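Tumor necrosis factor receptor superfamily member 16 (Rattus norvegicus, PDB 4F42) acts as a low-affinity nerve growth factor receptor and probably relays neurotrophin signals into the cell through its intracellular death domain. Local coordinates at residues Leu28-Tyr34 against Leu52-Trp56. Residues are numbered along the deposited sequence; the frame is centred on the assembly and turned at random.
Sequences LAGELGY and LLASW
Close apolar packing is made where L52 and W56 meet A29, L32 and Y34. CD1 of L52 lies 3.5 Å from CB of A29 and also lies over one face of the Y34 ring: it stands 3.9 Å from the ring centroid and 13° off the normal, a CH-pi contact displaced toward the CE2 side. L52 reaches both partners because its CG is anti to the backbone N, which carries the methyls across to the other helix. One turn on, L32 does the equivalent for W56. Its CD1 sits 5° off the normal of the five-membered ring, nearly straight above the indole, while CD2 lies above the ring plane but beyond the NE1-CE2 side, 3.6 Å from NE1 of W56; the two side chains cross at about a right angle. These pairs join helix 24-32 to helix 48-56 in the six-helix death domain; the short segments 28-32 and 52-56 run almost parallel (13°), their axes 11.7 Å apart at closest approach. Helix 24-32 ends in a Schellman motif, G33 taking positive phi as its N bonds to O of G30 and N of Y34 to O of A29. The chain's change of course there brings the Y34 ring back over L52, with O of A29 in plane at the ring's edge; H38 meets the ring edge-to-face. Toward the partly exposed margin the contact thins to the Y34 hydroxyl. OH and OG of S55 share a long hydrogen bond of 3.3 Å, whereas N of W56 has a poor angle to OH and bonds instead to O of L52. At the buried L28–L53 side the fit is also loose, CD2 to CD2 being 4.4 Å, and L28 packs further onto L67 and A70 of helix 64-73.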
loop_
_atom_site.group_PDB
_atom_site.type_symbol
_atom_site.label_atom_id
_atom_site.label_comp_id
_atom_site.label_asym_id
_atom_site.label_seq_id
_atom_site.Cartn_x
_atom_site.Cartn_y
_atom_site.Cartn_z
ATOM N N LEU A 28 -0.897 -2.951 6.604
ATOM C CA LEU A 28 -0.377 -1.700 6.048
ATOM C C LEU A 28 -1.365 -0.550 6.190
ATOM O O LEU A 28 -0.992 0.550 6.606
ATOM C CB LEU A 28 0.012 -1.892 4.582
ATOM C CG LEU A 28 0.395 -0.668 3.762
ATOM C CD1 LEU A 28 1.686 -0.068 4.286
ATOM C CD2 LEU A 28 0.549 -1.074 2.313
ATOM N N ALA A 29 -2.624 -0.802 5.844
ATOM C CA ALA A 29 -3.654 0.212 5.958
ATOM C C ALA A 29 -3.741 0.734 7.394
ATOM O O ALA A 29 -3.835 1.940 7.606
ATOM C CB ALA A 29 -4.973 -0.324 5.500
ATOM N N GLY A 30 -3.681 -0.173 8.370
ATOM C CA GLY A 30 -3.622 0.209 9.781
ATOM C C GLY A 30 -2.525 1.227 10.041
ATOM O O GLY A 30 -2.765 2.261 10.663
ATOM N N GLU A 31 -1.323 0.931 9.540
ATOM C CA GLU A 31 -0.156 1.808 9.658
ATOM C C GLU A 31 -0.348 3.156 8.950
ATOM O O GLU A 31 0.134 4.188 9.421
ATOM C CB GLU A 31 1.091 1.083 9.130
ATOM C CG GLU A 31 2.400 1.867 9.178
ATOM C CD GLU A 31 2.790 2.363 10.572
ATOM O OE1 GLU A 31 2.437 1.715 11.591
ATOM O OE2 GLU A 31 3.477 3.409 10.642
ATOM N N LEU A 32 -1.057 3.141 7.826
ATOM C CA LEU A 32 -1.340 4.370 7.078
ATOM C C LEU A 32 -2.453 5.212 7.731
ATOM O O LEU A 32 -2.745 6.332 7.292
ATOM C CB LEU A 32 -1.649 4.049 5.615
ATOM C CG LEU A 32 -0.547 3.387 4.776
ATOM C CD1 LEU A 32 -1.115 2.966 3.438
ATOM C CD2 LEU A 32 0.633 4.320 4.575
ATOM N N GLY A 33 -3.051 4.675 8.791
ATOM C CA GLY A 33 -3.982 5.428 9.626
ATOM C C GLY A 33 -5.465 5.175 9.385
ATOM O O GLY A 33 -6.296 5.965 9.824
ATOM N N TYR A 34 -5.789 4.081 8.696
ATOM C CA TYR A 34 -7.166 3.690 8.421
ATOM C C TYR A 34 -7.752 2.873 9.568
ATOM O O TYR A 34 -7.128 1.927 10.035
ATOM C CB TYR A 34 -7.222 2.847 7.146
ATOM C CG TYR A 34 -6.996 3.607 5.869
ATOM C CD1 TYR A 34 -8.064 4.167 5.182
ATOM C CD2 TYR A 34 -5.711 3.755 5.334
ATOM C CE1 TYR A 34 -7.873 4.866 4.000
ATOM C CE2 TYR A 34 -5.501 4.465 4.145
ATOM C CZ TYR A 34 -6.592 5.008 3.488
ATOM O OH TYR A 34 -6.427 5.708 2.329
ATOM N N LEU A 52 -7.444 0.517 -1.914
ATOM C CA LEU A 52 -6.875 1.184 -0.749
ATOM C C LEU A 52 -5.822 2.188 -1.163
ATOM O O LEU A 52 -5.866 3.344 -0.760
ATOM C CB LEU A 52 -6.252 0.172 0.214
ATOM C CG LEU A 52 -5.443 0.806 1.353
ATOM C CD1 LEU A 52 -6.325 1.058 2.555
ATOM C CD2 LEU A 52 -4.267 -0.082 1.724
ATOM N N LEU A 53 -4.875 1.730 -1.972
ATOM C CA LEU A 53 -3.759 2.536 -2.426
ATOM C C LEU A 53 -4.164 3.673 -3.360
ATOM O O LEU A 53 -3.509 4.708 -3.378
ATOM C CB LEU A 53 -2.703 1.632 -3.070
ATOM C CG LEU A 53 -2.094 0.605 -2.095
ATOM C CD1 LEU A 53 -1.297 -0.448 -2.829
ATOM C CD2 LEU A 53 -1.247 1.279 -1.004
ATOM N N ALA A 54 -5.236 3.478 -4.131
ATOM C CA ALA A 54 -5.806 4.531 -4.977
ATOM C C ALA A 54 -6.421 5.628 -4.120
ATOM O O ALA A 54 -6.307 6.813 -4.440
ATOM C CB ALA A 54 -6.854 3.957 -5.908
ATOM N N SER A 55 -7.087 5.219 -3.043
ATOM C CA SER A 55 -7.656 6.141 -2.069
ATOM C C SER A 55 -6.531 6.875 -1.332
ATOM O O SER A 55 -6.464 8.107 -1.377
ATOM C CB SER A 55 -8.563 5.385 -1.091
ATOM O OG SER A 55 -8.786 6.126 0.098
ATOM N N TRP A 56 -5.653 6.115 -0.669
ATOM C CA TRP A 56 -4.472 6.664 0.014
ATOM C C TRP A 56 -3.661 7.579 -0.912
ATOM O O TRP A 56 -3.334 8.712 -0.551
ATOM C CB TRP A 56 -3.588 5.525 0.557
ATOM C CG TRP A 56 -2.293 5.993 1.161
ATOM C CD1 TRP A 56 -2.128 6.619 2.372
ATOM C CD2 TRP A 56 -0.985 5.883 0.586
ATOM N NE1 TRP A 56 -0.804 6.902 2.581
ATOM C CE2 TRP A 56 -0.078 6.465 1.501
ATOM C CE3 TRP A 56 -0.490 5.351 -0.609
ATOM C CZ2 TRP A 56 1.302 6.524 1.252
ATOM C CZ3 TRP A 56 0.876 5.413 -0.859
ATOM C CH2 TRP A 56 1.758 5.991 0.067
#